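Local coordinates for putative aminooxidase (Propionibacterium acnes, PDB 2BA9), which isomerises polyunsaturated fatty acids, producing conjugated linoleic acid, and binds flavin-adenine dinucleotide, at residues I73-P84 / W199-F209. Residues are numbered along the deposited sequence; the frame is centred on the assembly and turned at random.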
loop_
_atom_site.group_PDB
_atom_site.type_symbol
_atom_site.label_atom_id
_atom_site.label_comp_id
_atom_site.label_asym_id
_atom_site.label_seq_id
_atom_site.Cartn_x
_atom_site.Cartn_y
_atom_site.Cartn_z
ATOM N N ILE A 73 0.139 -5.222 -16.657
ATOM C CA ILE A 73 1.540 -4.848 -16.523
ATOM C C ILE A 73 2.434 -6.034 -16.843
ATOM O O ILE A 73 3.387 -5.885 -17.609
ATOM C CB ILE A 73 1.868 -4.287 -15.104
ATOM C CG1 ILE A 73 1.168 -2.945 -14.882
ATOM C CG2 ILE A 73 3.370 -4.113 -14.920
ATOM C CD1 ILE A 73 1.323 -2.381 -13.468
ATOM N N MET A 74 2.125 -7.214 -16.290
ATOM C CA MET A 74 2.894 -8.436 -16.600
ATOM C C MET A 74 2.824 -8.816 -18.100
ATOM O O MET A 74 3.800 -9.327 -18.660
ATOM C CB MET A 74 2.427 -9.626 -15.738
ATOM C CG MET A 74 2.721 -9.497 -14.242
ATOM S SD MET A 74 2.399 -11.022 -13.310
ATOM C CE MET A 74 0.635 -10.883 -13.026
ATOM N N ASP A 75 1.675 -8.584 -18.742
ATOM C CA ASP A 75 1.520 -8.869 -20.176
ATOM C C ASP A 75 2.541 -8.051 -20.964
ATOM O O ASP A 75 3.138 -8.524 -21.940
ATOM C CB ASP A 75 0.129 -8.495 -20.701
ATOM C CG ASP A 75 -0.994 -9.324 -20.108
ATOM O OD1 ASP A 75 -0.751 -10.415 -19.542
ATOM O OD2 ASP A 75 -2.148 -8.861 -20.227
ATOM N N ARG A 76 2.714 -6.807 -20.533
ATOM C CA ARG A 76 3.635 -5.876 -21.185
ATOM C C ARG A 76 5.107 -6.234 -20.957
ATOM O O ARG A 76 5.948 -6.054 -21.847
ATOM C CB ARG A 76 3.358 -4.459 -20.682
ATOM C CG ARG A 76 3.970 -3.397 -21.551
ATOM C CD ARG A 76 3.662 -2.017 -21.054
ATOM N NE ARG A 76 4.651 -1.087 -21.572
ATOM C CZ ARG A 76 4.464 -0.196 -22.539
ATOM N NH1 ARG A 76 3.277 -0.034 -23.127
ATOM N NH2 ARG A 76 5.492 0.560 -22.907
ATOM N N THR A 77 5.424 -6.757 -19.780
ATOM C CA THR A 77 6.831 -7.005 -19.404
ATOM C C THR A 77 7.300 -8.444 -19.654
ATOM O O THR A 77 8.506 -8.705 -19.739
ATOM C CB THR A 77 7.062 -6.700 -17.919
ATOM O OG1 THR A 77 6.212 -7.533 -17.127
ATOM C CG2 THR A 77 6.782 -5.225 -17.595
ATOM N N GLY A 78 6.349 -9.370 -19.753
ATOM C CA GLY A 78 6.651 -10.796 -19.891
ATOM C C GLY A 78 6.821 -11.516 -18.566
ATOM O O GLY A 78 7.162 -12.685 -18.531
ATOM N N ASP A 79 6.568 -10.824 -17.460
ATOM C CA ASP A 79 6.763 -11.404 -16.142
ATOM C C ASP A 79 5.633 -12.373 -15.830
ATOM O O ASP A 79 4.534 -12.256 -16.374
ATOM C CB ASP A 79 6.844 -10.306 -15.081
ATOM C CG ASP A 79 8.141 -9.501 -15.172
ATOM O OD1 ASP A 79 9.201 -10.021 -14.783
ATOM O OD2 ASP A 79 8.098 -8.340 -15.603
ATOM N N LYS A 80 5.920 -13.333 -14.958
ATOM C CA LYS A 80 4.962 -14.362 -14.583
ATOM C C LYS A 80 4.882 -14.428 -13.077
ATOM O O LYS A 80 5.847 -14.114 -12.375
ATOM C CB LYS A 80 5.393 -15.747 -15.103
ATOM C CG LYS A 80 5.861 -15.793 -16.548
ATOM C CD LYS A 80 4.722 -15.559 -17.521
ATOM C CE LYS A 80 5.163 -15.744 -18.965
ATOM N NZ LYS A 80 4.047 -15.428 -19.916
ATOM N N VAL A 81 3.729 -14.874 -12.591
ATOM C CA VAL A 81 3.554 -15.201 -11.182
ATOM C C VAL A 81 4.293 -16.523 -10.936
ATOM O O VAL A 81 3.788 -17.590 -11.278
ATOM C CB VAL A 81 2.042 -15.307 -10.825
ATOM C CG1 VAL A 81 1.852 -15.734 -9.358
ATOM C CG2 VAL A 81 1.340 -13.989 -11.099
ATOM N N ASP A 82 5.497 -16.445 -10.375
ATOM C CA ASP A 82 6.366 -17.627 -10.254
ATOM C C ASP A 82 7.068 -17.762 -8.898
ATOM O O ASP A 82 8.033 -18.488 -8.783
ATOM C CB ASP A 82 7.405 -17.639 -11.394
ATOM C CG ASP A 82 8.259 -16.351 -11.454
ATOM O OD1 ASP A 82 8.195 -15.518 -10.521
ATOM O OD2 ASP A 82 9.003 -16.171 -12.449
ATOM N N GLY A 83 6.565 -17.078 -7.873
ATOM C CA GLY A 83 7.192 -17.086 -6.554
ATOM C C GLY A 83 6.831 -18.300 -5.704
ATOM O O GLY A 83 5.975 -19.104 -6.077
ATOM N N PRO A 84 7.480 -18.437 -4.538
ATOM C CA PRO A 84 7.143 -19.573 -3.681
ATOM C C PRO A 84 5.748 -19.420 -3.069
ATOM O O PRO A 84 5.329 -18.304 -2.740
ATOM C CB PRO A 84 8.244 -19.570 -2.607
ATOM C CG PRO A 84 9.048 -18.327 -2.797
ATOM C CD PRO A 84 8.508 -17.555 -3.956
ATOM N N TRP A 199 -0.671 -14.430 -5.304
ATOM C CA TRP A 199 0.496 -14.317 -6.179
ATOM C C TRP A 199 1.740 -13.884 -5.413
ATOM O O TRP A 199 1.677 -13.022 -4.537
ATOM C CB TRP A 199 0.267 -13.282 -7.277
ATOM C CG TRP A 199 -0.856 -13.541 -8.202
ATOM C CD1 TRP A 199 -1.558 -14.694 -8.358
ATOM C CD2 TRP A 199 -1.387 -12.614 -9.152
ATOM N NE1 TRP A 199 -2.505 -14.536 -9.333
ATOM C CE2 TRP A 199 -2.418 -13.266 -9.838
ATOM C CE3 TRP A 199 -1.080 -11.285 -9.487
ATOM C CZ2 TRP A 199 -3.148 -12.644 -10.848
ATOM C CZ3 TRP A 199 -1.802 -10.670 -10.475
ATOM C CH2 TRP A 199 -2.824 -11.344 -11.149
ATOM N N THR A 200 2.871 -14.486 -5.766
ATOM C CA THR A 200 4.190 -14.036 -5.337
ATOM C C THR A 200 5.114 -14.145 -6.536
ATOM O O THR A 200 4.794 -14.812 -7.525
ATOM C CB THR A 200 4.799 -14.888 -4.191
ATOM O OG1 THR A 200 5.021 -16.237 -4.634
ATOM C CG2 THR A 200 3.889 -14.899 -2.962
ATOM N N TRP A 201 6.273 -13.505 -6.428
ATOM C CA TRP A 201 7.228 -13.442 -7.528
ATOM C C TRP A 201 8.602 -13.887 -7.039
ATOM O O TRP A 201 9.091 -13.373 -6.031
ATOM C CB TRP A 201 7.257 -12.008 -8.076
ATOM C CG TRP A 201 5.960 -11.636 -8.732
ATOM C CD1 TRP A 201 5.645 -11.781 -10.051
ATOM C CD2 TRP A 201 4.797 -11.104 -8.103
ATOM N NE1 TRP A 201 4.371 -11.351 -10.287
ATOM C CE2 TRP A 201 3.822 -10.934 -9.107
ATOM C CE3 TRP A 201 4.487 -10.737 -6.794
ATOM C CZ2 TRP A 201 2.550 -10.417 -8.840
ATOM C CZ3 TRP A 201 3.222 -10.227 -6.527
ATOM C CH2 TRP A 201 2.271 -10.065 -7.551
ATOM N N ALA A 202 9.204 -14.850 -7.743
ATOM C CA ALA A 202 10.546 -15.379 -7.404
ATOM C C ALA A 202 11.592 -14.280 -7.342
ATOM O O ALA A 202 12.418 -14.248 -6.423
ATOM C CB ALA A 202 11.000 -16.450 -8.420
ATOM N N ASP A 203 11.539 -13.381 -8.325
ATOM C CA ASP A 203 12.486 -12.271 -8.438
ATOM C C ASP A 203 11.958 -11.007 -7.781
ATOM O O ASP A 203 12.456 -9.908 -8.033
ATOM C CB ASP A 203 12.839 -12.023 -9.907
ATOM C CG ASP A 203 13.792 -13.079 -10.456
ATOM O OD1 ASP A 203 14.952 -13.160 -9.960
ATOM O OD2 ASP A 203 13.383 -13.830 -11.373
ATOM N N GLY A 204 10.948 -11.167 -6.936
ATOM C CA GLY A 204 10.430 -10.070 -6.137
ATOM C C GLY A 204 9.408 -9.203 -6.843
ATOM O O GLY A 204 9.383 -9.128 -8.088
ATOM N N THR A 205 8.556 -8.554 -6.046
ATOM C CA THR A 205 7.564 -7.648 -6.596
ATOM C C THR A 205 8.271 -6.524 -7.368
ATOM O O THR A 205 7.739 -6.048 -8.367
ATOM C CB THR A 205 6.615 -7.058 -5.525
ATOM O OG1 THR A 205 7.380 -6.457 -4.474
ATOM C CG2 THR A 205 5.711 -8.135 -4.932
ATOM N N GLN A 206 9.481 -6.141 -6.937
ATOM C CA GLN A 206 10.215 -5.045 -7.584
ATOM C C GLN A 206 10.548 -5.352 -9.051
ATOM O O GLN A 206 10.555 -4.448 -9.883
ATOM C CB GLN A 206 11.494 -4.719 -6.812
ATOM C CG GLN A 206 12.255 -3.486 -7.348
ATOM C CD GLN A 206 13.492 -3.126 -6.532
ATOM O OE1 GLN A 206 14.069 -3.980 -5.839
ATOM N NE2 GLN A 206 13.902 -1.853 -6.603
ATOM N N ALA A 207 10.791 -6.632 -9.360
ATOM C CA ALA A 207 11.278 -7.048 -10.683
ATOM C C ALA A 207 10.420 -6.558 -11.839
ATOM O O ALA A 207 10.945 -6.063 -12.828
ATOM C CB ALA A 207 11.403 -8.569 -10.752
ATOM N N MET A 208 9.101 -6.719 -11.715
ATOM C CA MET A 208 8.185 -6.397 -12.805
ATOM C C MET A 208 8.040 -4.894 -13.061
ATOM O O MET A 208 7.717 -4.480 -14.170
ATOM C CB MET A 208 6.806 -7.046 -12.576
ATOM C CG MET A 208 6.066 -6.622 -11.309
ATOM S SD MET A 208 4.813 -7.855 -10.845
ATOM C CE MET A 208 4.186 -7.163 -9.300
ATOM N N PHE A 209 8.275 -4.085 -12.038
ATOM C CA PHE A 209 8.281 -2.639 -12.197
ATOM C C PHE A 209 9.636 -2.149 -12.726
ATOM O O PHE A 209 9.706 -1.160 -13.446
ATOM C CB PHE A 209 7.894 -1.973 -10.888
ATOM C CG PHE A 209 6.478 -2.236 -10.495
ATOM C CD1 PHE A 209 5.425 -1.621 -11.185
ATOM C CD2 PHE A 209 6.181 -3.121 -9.478
ATOM C CE1 PHE A 209 4.091 -1.870 -10.845
ATOM C CE2 PHE A 209 4.863 -3.372 -9.125
ATOM C CZ PHE A 209 3.808 -2.739 -9.807
HETATM O O HOH W 1 9.870 -13.521 -10.590
HETATM O O HOH W 2 11.481 -15.544 -12.135
#
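The indole N-H of Trp-201 points at a sulfur: NE1 lies 3.6 Å from Met-74 SD, a weak but nearly straight hydrogen bond (169°) that doubles as a Met-aromatic contact at the ring edge. Met-208 CE lies over one face of the same indole, offset toward its rim. Bent at its last torsion (chi3 -83°), Met-74 turns its methyl to the other tryptophan, CE lying 3.5 Å from Trp-199 CZ3. Val-81 crosses the Trp-199 indole at about a right angle, its CG2 over a face of the five-membered ring in a CH-pi contact, while CG1 packs on Trp-199 CB. Beyond it the two segments are tied through polar groups. Gly-83 N donates to Thr-200 O (2.9 Å), and Thr-200 OG1 gives its proton to Pro-84 O (2.8 Å), approaching from above the carbonyl plane. Ala-202 N, in the type I turn Trp-201 to Gly-204, donates to Asp-82 OD1 (3.0 Å) from above the carboxylate plane, and two waters link this carboxylate to Asp-203. At the helical end, Thr-77 OG1 donates to Asp-79 OD2 (2.6 Å), which rests against Met-208, while Ile-73 CD1 meets Phe-209 CE1. Helices 68-77 and 204-215, whose contacting segments are inclined at 65°, thus pack beside helix 16-28, touched by Ile-73 and Phe-209, consistent with the Rossmann-type FAD-binding region of flavin-containing amine oxidoreductases.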